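Local coordinates for protein phosphoribosylformylglycinamidine cyclo-ligase (Thermus thermophilus HB8, PDB 5AVM) that probably catalyses the ATP-dependent ring closure of formylglycinamidine ribonucleotide to 5-aminoimidazole ribonucleotide, a step of de novo purine biosynthesis, at residues E53-A58 with V160-I165; P181-H186 with L217-R222; A234-H239 with L302-E307. All blocks are in the same frame, centred on the assembly; numbering follows the deposited sequence.

Interaction 1. Residues E53-A58 with V160-I165; sequences EPVLVA and VERSRI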
loop_
_atom_site.group_PDB
_atom_site.type_symbol
_atom_site.label_atom_id
_atom_site.label_comp_id
_atom_site.label_asym_id
_atom_site.label_seq_id
_atom_site.Cartn_x
_atom_site.Cartn_y
_atom_site.Cartn_z
ATOM N N GLU B 53 -1.251 -27.398 2.066
ATOM C CA GLU B 53 -1.890 -26.504 3.034
ATOM C C GLU B 53 -1.379 -25.087 2.794
ATOM O O GLU B 53 -0.836 -24.456 3.695
ATOM C CB GLU B 53 -1.609 -26.924 4.489
ATOM C CG GLU B 53 -0.405 -27.847 4.717
ATOM C CD GLU B 53 -0.263 -28.292 6.179
ATOM O OE1 GLU B 53 0.158 -27.475 7.019
ATOM O OE2 GLU B 53 -0.584 -29.458 6.495
ATOM N N PRO B 54 -1.551 -24.568 1.561
ATOM C CA PRO B 54 -1.100 -23.220 1.216
ATOM C C PRO B 54 -1.915 -22.121 1.881
ATOM O O PRO B 54 -3.146 -22.170 1.906
ATOM C CB PRO B 54 -1.219 -23.202 -0.306
ATOM C CG PRO B 54 -2.415 -24.063 -0.545
ATOM C CD PRO B 54 -2.179 -25.220 0.392
ATOM N N VAL B 55 -1.216 -21.131 2.428
ATOM C CA VAL B 55 -1.862 -20.010 3.093
ATOM C C VAL B 55 -1.376 -18.722 2.456
ATOM O O VAL B 55 -0.173 -18.494 2.353
ATOM C CB VAL B 55 -1.508 -19.958 4.602
ATOM C CG1 VAL B 55 -2.172 -18.754 5.256
ATOM C CG2 VAL B 55 -1.929 -21.263 5.287
ATOM N N LEU B 56 -2.307 -17.885 2.016
ATOM C CA LEU B 56 -1.923 -16.621 1.429
ATOM C C LEU B 56 -1.515 -15.667 2.543
ATOM O O LEU B 56 -2.208 -15.525 3.554
ATOM C CB LEU B 56 -3.074 -16.013 0.629
ATOM C CG LEU B 56 -3.506 -16.742 -0.648
ATOM C CD1 LEU B 56 -4.590 -15.939 -1.342
ATOM C CD2 LEU B 56 -2.318 -16.928 -1.574
ATOM N N VAL B 57 -0.363 -15.039 2.355
ATOM C CA VAL B 57 0.162 -14.074 3.301
ATOM C C VAL B 57 0.584 -12.846 2.509
ATOM O O VAL B 57 0.633 -12.868 1.280
ATOM C CB VAL B 57 1.390 -14.627 4.063
ATOM C CG1 VAL B 57 0.971 -15.768 4.968
ATOM C CG2 VAL B 57 2.445 -15.098 3.086
ATOM N N ALA B 58 0.870 -11.763 3.210
ATOM C CA ALA B 58 1.302 -10.552 2.539
ATOM C C ALA B 58 1.800 -9.549 3.559
ATOM O O ALA B 58 1.589 -9.692 4.769
ATOM C CB ALA B 58 0.153 -9.947 1.712
ATOM N N VAL B 160 2.658 -19.794 1.987
ATOM C CA VAL B 160 3.380 -20.629 2.939
ATOM C C VAL B 160 2.488 -21.795 3.381
ATOM O O VAL B 160 1.269 -21.655 3.444
ATOM C CB VAL B 160 3.789 -19.792 4.176
ATOM C CG1 VAL B 160 2.551 -19.211 4.834
ATOM C CG2 VAL B 160 4.590 -20.643 5.154
ATOM N N GLU B 161 3.083 -22.952 3.653
ATOM C CA GLU B 161 2.303 -24.099 4.114
ATOM C C GLU B 161 2.021 -23.820 5.580
ATOM O O GLU B 161 2.939 -23.521 6.344
ATOM C CB GLU B 161 3.094 -25.395 3.952
ATOM C CG GLU B 161 3.428 -25.731 2.502
ATOM C CD GLU B 161 2.227 -26.211 1.707
ATOM O OE1 GLU B 161 1.984 -25.673 0.601
ATOM O OE2 GLU B 161 1.534 -27.133 2.187
ATOM N N ARG B 162 0.751 -23.913 5.962
ATOM C CA ARG B 162 0.311 -23.624 7.325
ATOM C C ARG B 162 1.193 -24.151 8.448
ATOM O O ARG B 162 1.585 -23.403 9.344
ATOM C CB ARG B 162 -1.115 -24.132 7.528
ATOM C CG ARG B 162 -1.790 -23.646 8.811
ATOM C CD ARG B 162 -2.253 -24.837 9.624
ATOM N NE ARG B 162 -2.804 -25.873 8.758
ATOM C CZ ARG B 162 -2.757 -27.170 9.023
ATOM N NH1 ARG B 162 -2.181 -27.599 10.133
ATOM N NH2 ARG B 162 -3.281 -28.040 8.173
ATOM N N SER B 163 1.511 -25.437 8.415
ATOM C CA SER B 163 2.327 -25.998 9.478
ATOM C C SER B 163 3.800 -25.589 9.408
ATOM O O SER B 163 4.579 -25.915 10.304
ATOM C CB SER B 163 2.174 -27.525 9.506
ATOM O OG SER B 163 2.328 -28.082 8.220
ATOM N N ARG B 164 4.183 -24.859 8.364
ATOM C CA ARG B 164 5.570 -24.423 8.233
ATOM C C ARG B 164 5.721 -22.929 8.434
ATOM O O ARG B 164 6.746 -22.345 8.077
ATOM C CB ARG B 164 6.138 -24.830 6.876
ATOM C CG ARG B 164 6.460 -26.300 6.810
ATOM C CD ARG B 164 6.896 -26.734 5.439
ATOM N NE ARG B 164 7.103 -28.179 5.414
ATOM C CZ ARG B 164 7.007 -28.931 4.324
ATOM N NH1 ARG B 164 6.702 -28.377 3.155
ATOM N NH2 ARG B 164 7.204 -30.241 4.407
ATOM N N ILE B 165 4.691 -22.316 9.009
ATOM C CA ILE B 165 4.709 -20.885 9.293
ATOM C C ILE B 165 5.609 -20.647 10.501
ATOM O O ILE B 165 5.475 -21.315 11.531
ATOM C CB ILE B 165 3.281 -20.339 9.629
ATOM C CG1 ILE B 165 2.389 -20.393 8.390
ATOM C CG2 ILE B 165 3.365 -18.906 10.134
ATOM C CD1 ILE B 165 0.969 -19.981 8.658
#
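The end of an antiparallel strand pair is the setting here: strand 54-62, outermost of its beta sheet within this chain, starts beside the point where strand 150-161 finishes in the AIR synthase N-terminal domain. V55 and V160 form a hydrogen-bonded pair, V55 N giving to V160 O at 2.7 Å and V160 N giving back to V55 O, while P54 and E161 make the non-hydrogen-bonded pair beyond it. Next, R162 N reaches E53 O at 2.8 Å, nearly straight at 162° and in the carbonyl plane, just as the chain turns into the short 3-10 segment. The E53 side chain, extended beyond CG, carries its carboxylate over this turn. There OE1 takes two donors, S163 N nearly along the C-O direction and S163 OG from above the carboxylate plane, the latter at 2.6 Å. E161 is bent at chi2 (-73°), which curls its carboxylate back until OE2 receives E53 N at 2.8 Å on the syn side, tilted out of the carboxylate plane. The R162 guanidinium stacks on the E53 carboxylate, planes 22° apart, so the salt bridge from OE2 to NH2 at 3.5 Å is one of charge alone. Without this carboxylate, as with an alanine here, S163 N and OG would probably lose the acceptor they share and R162 its stacked counter-charge. On the face carrying V55 and V160, away from P54 and E161, V160 CG1 packs on V57 CG1 at 3.8 Å. E53 OE1 and E161 OE2, 5.0 Å apart, each accept hydrogen bonds, which probably eases their like charges, and R162 probably offsets that of E53.

Interaction 2. Residues P181-H186 with L217-R222; sequences PSSGPH and LLRPHR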
loop_
_atom_site.group_PDB
_atom_site.type_symbol
_atom_site.label_atom_id
_atom_site.label_comp_id
_atom_site.label_asym_id
_atom_site.label_seq_id
_atom_site.Cartn_x
_atom_site.Cartn_y
_atom_site.Cartn_z
ATOM N N PRO B 181 23.821 -11.241 7.893
ATOM C CA PRO B 181 24.403 -9.905 7.724
ATOM C C PRO B 181 23.657 -8.878 6.886
ATOM O O PRO B 181 23.270 -9.143 5.752
ATOM C CB PRO B 181 25.790 -10.214 7.166
ATOM C CG PRO B 181 25.539 -11.429 6.327
ATOM C CD PRO B 181 24.665 -12.262 7.238
ATOM N N SER B 182 23.480 -7.694 7.462
ATOM C CA SER B 182 22.814 -6.597 6.778
ATOM C C SER B 182 23.846 -5.962 5.854
ATOM O O SER B 182 25.049 -6.151 6.048
ATOM C CB SER B 182 22.297 -5.561 7.783
ATOM O OG SER B 182 23.352 -4.803 8.343
ATOM N N SER B 183 23.377 -5.212 4.857
ATOM C CA SER B 183 24.254 -4.570 3.881
ATOM C C SER B 183 24.525 -3.117 4.225
ATOM O O SER B 183 25.112 -2.374 3.437
ATOM C CB SER B 183 23.614 -4.616 2.503
ATOM O OG SER B 183 22.517 -3.722 2.468
ATOM N N GLY B 184 24.088 -2.708 5.405
ATOM C CA GLY B 184 24.273 -1.331 5.810
ATOM C C GLY B 184 23.040 -0.914 6.568
ATOM O O GLY B 184 22.405 -1.757 7.203
ATOM N N PRO B 185 22.656 0.367 6.514
ATOM C CA PRO B 185 21.462 0.791 7.252
ATOM C C PRO B 185 20.162 0.179 6.728
ATOM O O PRO B 185 19.142 0.184 7.415
ATOM C CB PRO B 185 21.492 2.314 7.109
ATOM C CG PRO B 185 22.968 2.619 6.879
ATOM C CD PRO B 185 23.356 1.522 5.929
ATOM N N HIS B 186 20.208 -0.369 5.519
ATOM C CA HIS B 186 19.017 -0.952 4.915
ATOM C C HIS B 186 17.977 0.137 4.703
ATOM O O HIS B 186 18.247 1.107 3.992
ATOM C CB HIS B 186 18.466 -2.080 5.788
ATOM C CG HIS B 186 19.117 -3.405 5.529
ATOM N ND1 HIS B 186 18.695 -4.572 6.125
ATOM C CD2 HIS B 186 20.125 -3.752 4.695
ATOM C CE1 HIS B 186 19.411 -5.583 5.666
ATOM N NE2 HIS B 186 20.285 -5.113 4.795
ATOM N N LEU B 217 25.710 4.412 2.303
ATOM C CA LEU B 217 24.384 4.721 2.839
ATOM C C LEU B 217 23.234 4.378 1.899
ATOM O O LEU B 217 22.095 4.207 2.342
ATOM C CB LEU B 217 24.309 6.204 3.205
ATOM C CG LEU B 217 24.120 6.596 4.671
ATOM C CD1 LEU B 217 25.136 5.903 5.548
ATOM C CD2 LEU B 217 24.256 8.108 4.787
ATOM N N LEU B 218 23.537 4.285 0.607
ATOM C CA LEU B 218 22.528 3.965 -0.399
ATOM C C LEU B 218 22.545 2.506 -0.859
ATOM O O LEU B 218 21.724 2.103 -1.686
ATOM C CB LEU B 218 22.662 4.903 -1.607
ATOM C CG LEU B 218 22.256 6.357 -1.329
ATOM C CD1 LEU B 218 22.368 7.179 -2.602
ATOM C CD2 LEU B 218 20.831 6.397 -0.801
ATOM N N ARG B 219 23.475 1.715 -0.326
ATOM C CA ARG B 219 23.542 0.299 -0.668
ATOM C C ARG B 219 22.162 -0.268 -0.343
ATOM O O ARG B 219 21.679 -0.157 0.792
ATOM C CB ARG B 219 24.616 -0.413 0.158
ATOM C CG ARG B 219 24.703 -1.909 -0.094
ATOM C CD ARG B 219 26.113 -2.412 0.155
ATOM N NE ARG B 219 27.057 -1.915 -0.854
ATOM C CZ ARG B 219 28.230 -1.352 -0.573
ATOM N NH1 ARG B 219 28.614 -1.208 0.693
ATOM N NH2 ARG B 219 29.020 -0.935 -1.553
ATOM N N PRO B 220 21.504 -0.877 -1.338
ATOM C CA PRO B 220 20.170 -1.453 -1.161
ATOM C C PRO B 220 19.956 -2.395 0.026
ATOM O O PRO B 220 20.879 -3.061 0.496
ATOM C CB PRO B 220 19.920 -2.150 -2.497
ATOM C CG PRO B 220 20.695 -1.302 -3.468
ATOM C CD PRO B 220 21.981 -1.067 -2.721
ATOM N N HIS B 221 18.714 -2.425 0.504
ATOM C CA HIS B 221 18.299 -3.305 1.590
ATOM C C HIS B 221 18.587 -4.717 1.054
ATOM O O HIS B 221 18.235 -5.031 -0.081
ATOM C CB HIS B 221 16.799 -3.116 1.834
ATOM C CG HIS B 221 16.281 -3.798 3.062
ATOM N ND1 HIS B 221 15.768 -3.101 4.136
ATOM C CD2 HIS B 221 16.190 -5.108 3.386
ATOM C CE1 HIS B 221 15.385 -3.954 5.070
ATOM N NE2 HIS B 221 15.629 -5.178 4.639
ATOM N N ARG B 222 19.230 -5.559 1.855
ATOM C CA ARG B 222 19.567 -6.912 1.417
ATOM C C ARG B 222 18.443 -7.942 1.585
ATOM O O ARG B 222 17.829 -8.039 2.650
ATOM C CB ARG B 222 20.814 -7.386 2.167
ATOM C CG ARG B 222 21.338 -8.744 1.754
ATOM C CD ARG B 222 22.735 -8.956 2.313
ATOM N NE ARG B 222 23.688 -8.036 1.692
ATOM C CZ ARG B 222 24.930 -7.813 2.127
ATOM N NH1 ARG B 222 25.390 -8.441 3.201
ATOM N NH2 ARG B 222 25.718 -6.960 1.482
HETATM O O HOH W 1 22.087 -1.095 3.608
HETATM O O HOH W 2 26.742 -0.349 3.251
#
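H186 and H221 lie face to face where two loops of the AIR synthase C-terminal domain meet, their ring centroids 3.9 Å apart and planes at 24°. This is the tight part of the contact: H186 ND1 sits over the centre of the H221 ring, and S182 CB covers the opposite face of H186. H221 is fixed in rotation by bonds from ND1 to T187 and from NE2 to H243. Beside the stack S183 OG bonds P220 O at 2.6 Å, with OG held between backbone N and carbonyl carbon (chi1 71°), and water 1 joins S183 OG, H186 N and R219 O at once. R222 packs closely too, one face of its guanidinium over S183 CB, 3.3 Å from NH2. In a buried spot against helices 190-196 and 275-283, P185 CG makes a light apolar contact with L217 CD1 at 4.2 Å.

The other side is looser. R222 NH1 makes only a weak bond to P181 O. R219 runs past S183 O, where water 2 gives to S183 O at 2.6 Å and takes a weak bond from R219 NH1, while R219 NH2 pairs with E211.

P220 O, H186 N, R219 O and S183 O are therefore met by a hydroxyl and bound waters, while stacked imidazoles supply the close packing.

Interaction 3. Residues A234-H239 with L302-E307; sequences AGVELH and LVLPQE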
loop_
_atom_site.group_PDB
_atom_site.type_symbol
_atom_site.label_atom_id
_atom_site.label_comp_id
_atom_site.label_asym_id
_atom_site.label_seq_id
_atom_site.Cartn_x
_atom_site.Cartn_y
_atom_site.Cartn_z
ATOM N N ALA B 234 17.196 -27.818 2.146
ATOM C CA ALA B 234 18.000 -28.697 2.991
ATOM C C ALA B 234 17.224 -29.217 4.205
ATOM O O ALA B 234 17.766 -29.969 5.017
ATOM C CB ALA B 234 19.265 -27.971 3.445
ATOM N N GLY B 235 15.964 -28.812 4.326
ATOM C CA GLY B 235 15.136 -29.261 5.435
ATOM C C GLY B 235 15.561 -28.809 6.822
ATOM O O GLY B 235 15.298 -29.497 7.810
ATOM N N VAL B 236 16.202 -27.645 6.901
ATOM C CA VAL B 236 16.670 -27.100 8.173
ATOM C C VAL B 236 15.505 -26.616 9.039
ATOM O O VAL B 236 14.682 -25.821 8.593
ATOM C CB VAL B 236 17.648 -25.920 7.934
ATOM C CG1 VAL B 236 18.184 -25.404 9.256
ATOM C CG2 VAL B 236 18.791 -26.367 7.043
ATOM N N GLU B 237 15.443 -27.099 10.278
ATOM C CA GLU B 237 14.379 -26.718 11.206
ATOM C C GLU B 237 14.507 -25.274 11.688
ATOM O O GLU B 237 15.449 -24.930 12.408
ATOM C CB GLU B 237 14.368 -27.645 12.430
ATOM C CG GLU B 237 13.228 -27.359 13.421
ATOM C CD GLU B 237 13.299 -28.194 14.705
ATOM O OE1 GLU B 237 12.336 -28.138 15.499
ATOM O OE2 GLU B 237 14.308 -28.899 14.928
ATOM N N LEU B 238 13.555 -24.435 11.284
ATOM C CA LEU B 238 13.524 -23.032 11.690
ATOM C C LEU B 238 12.291 -22.844 12.559
ATOM O O LEU B 238 11.226 -23.367 12.236
ATOM C CB LEU B 238 13.417 -22.116 10.468
ATOM C CG LEU B 238 14.667 -21.817 9.631
ATOM C CD1 LEU B 238 15.692 -21.124 10.500
ATOM C CD2 LEU B 238 15.240 -23.089 9.046
ATOM N N HIS B 239 12.427 -22.109 13.658
ATOM C CA HIS B 239 11.294 -21.867 14.548
ATOM C C HIS B 239 10.640 -20.517 14.305
ATOM O O HIS B 239 9.436 -20.432 14.062
ATOM C CB HIS B 239 11.727 -21.949 16.010
ATOM C CG HIS B 239 12.079 -23.330 16.456
ATOM N ND1 HIS B 239 12.380 -23.634 17.765
ATOM C CD2 HIS B 239 12.177 -24.491 15.764
ATOM C CE1 HIS B 239 12.649 -24.924 17.860
ATOM N NE2 HIS B 239 12.533 -25.466 16.661
ATOM N N LEU B 302 17.502 -15.411 13.217
ATOM C CA LEU B 302 16.799 -16.681 13.143
ATOM C C LEU B 302 16.813 -17.389 14.495
ATOM O O LEU B 302 17.837 -17.444 15.179
ATOM C CB LEU B 302 17.447 -17.575 12.081
ATOM C CG LEU B 302 17.028 -17.397 10.616
ATOM C CD1 LEU B 302 16.913 -15.940 10.258
ATOM C CD2 LEU B 302 18.046 -18.079 9.723
ATOM N N VAL B 303 15.660 -17.917 14.881
ATOM C CA VAL B 303 15.529 -18.647 16.132
ATOM C C VAL B 303 15.262 -20.093 15.732
ATOM O O VAL B 303 14.252 -20.398 15.100
ATOM C CB VAL B 303 14.358 -18.109 16.968
ATOM C CG1 VAL B 303 14.394 -18.711 18.357
ATOM C CG2 VAL B 303 14.420 -16.592 17.031
ATOM N N LEU B 304 16.178 -20.981 16.092
ATOM C CA LEU B 304 16.056 -22.386 15.738
ATOM C C LEU B 304 16.894 -23.267 16.670
ATOM O O LEU B 304 17.765 -22.765 17.387
ATOM C CB LEU B 304 16.524 -22.579 14.286
ATOM C CG LEU B 304 17.853 -21.931 13.843
ATOM C CD1 LEU B 304 18.992 -22.298 14.770
ATOM C CD2 LEU B 304 18.186 -22.380 12.441
ATOM N N PRO B 305 16.636 -24.594 16.677
ATOM C CA PRO B 305 17.396 -25.519 17.529
ATOM C C PRO B 305 18.900 -25.330 17.312
ATOM O O PRO B 305 19.323 -24.912 16.235
ATOM C CB PRO B 305 16.903 -26.884 17.062
ATOM C CG PRO B 305 15.474 -26.613 16.750
ATOM C CD PRO B 305 15.549 -25.307 15.980
ATOM N N GLN B 306 19.706 -25.637 18.322
ATOM C CA GLN B 306 21.151 -25.464 18.197
ATOM C C GLN B 306 21.773 -26.213 17.013
ATOM O O GLN B 306 22.617 -25.663 16.308
ATOM C CB GLN B 306 21.853 -25.880 19.490
ATOM C CG GLN B 306 23.353 -25.611 19.477
ATOM C CD GLN B 306 23.694 -24.125 19.525
ATOM O OE1 GLN B 306 24.660 -23.678 18.901
ATOM N NE2 GLN B 306 22.912 -23.356 20.281
ATOM N N GLU B 307 21.355 -27.455 16.788
ATOM C CA GLU B 307 21.902 -28.249 15.687
ATOM C C GLU B 307 21.585 -27.675 14.318
ATOM O O GLU B 307 22.379 -27.812 13.386
ATOM C CB GLU B 307 21.384 -29.690 15.754
ATOM C CG GLU B 307 21.919 -30.629 14.652
ATOM C CD GLU B 307 21.015 -30.714 13.419
ATOM O OE1 GLU B 307 20.845 -29.694 12.718
ATOM O OE2 GLU B 307 20.474 -31.808 13.151
#
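P305 is the bump and the H239 ring the floor on which it rests. The proline comes in over one face of the imidazole, CD lying 3.5 Å from the ring centroid and 27° off the normal, a CH-pi contact displaced toward the rim. L304 CA covers the same face farther along. What keeps the ring turned to receive it is a hydrogen bond at either nitrogen: NE2 gives to E237 OE1 at 2.9 Å, the oxygen lying near the ring plane while NE2 approaches from well above the carboxylate plane, and ND1 bonds D175. E237, drawn out with all its side-chain torsions near 180°, forms a second wall, so that P305 CG also meets E237 OE2 at 3.1 Å. The proline therefore fits a notch bordered by the H239 face and the adjoining E237 chain, which crosses the proline at about a right angle.

A hydrophobic hollow is shaped by the leucines. L238 starts away from the other segment, yet its CD1 curves back between L304 CD2, at 3.4 Å, and L302 CD2 at 3.9 Å. L238 and L304 run side by side, pointing the same way, with L304 CG set between its backbone N and carbonyl carbon (chi1 47°); V236 CG1 closes the end of the row, 4.4 Å from L304 CD2. One backbone bond, H239 N to V303 O at 2.9 Å, joins the two segments, next to the V303–A240 pairing.

The first segment leaves helix 225-233 through a Schellman motif at G235 and leads into edge strand 240-243, which pairs with strand 298-304. P305 is the N-cap residue of helix 306-313, whose A308 and E311 meet V236 and whose A309 meets L304, while strand 176-181 flanks L302 and L304 through L178 and A176.

Overall arrangement
Burial in the three contacts does not follow distance from the chain's centre. Interaction 1 belongs to the N-terminal domain and is partly exposed, its outer end carried by charged and hydroxyl side chains; interaction 2, about 8 Å from that centre to its own, joins loops rather than strands and relies on stacked rings and water. Interaction 3, at about 20 Å, is nevertheless the most thoroughly buried, through leucines and a proline packed on a histidine face beside a glutamate. Interactions 2 and 3 share the C-terminal domain and involve adjoining strands: 181-186 continues from strand 176-181, the neighbour of strand 298-304. Interactions 1 and 3 approach within about 5 Å between nearest atoms without touching.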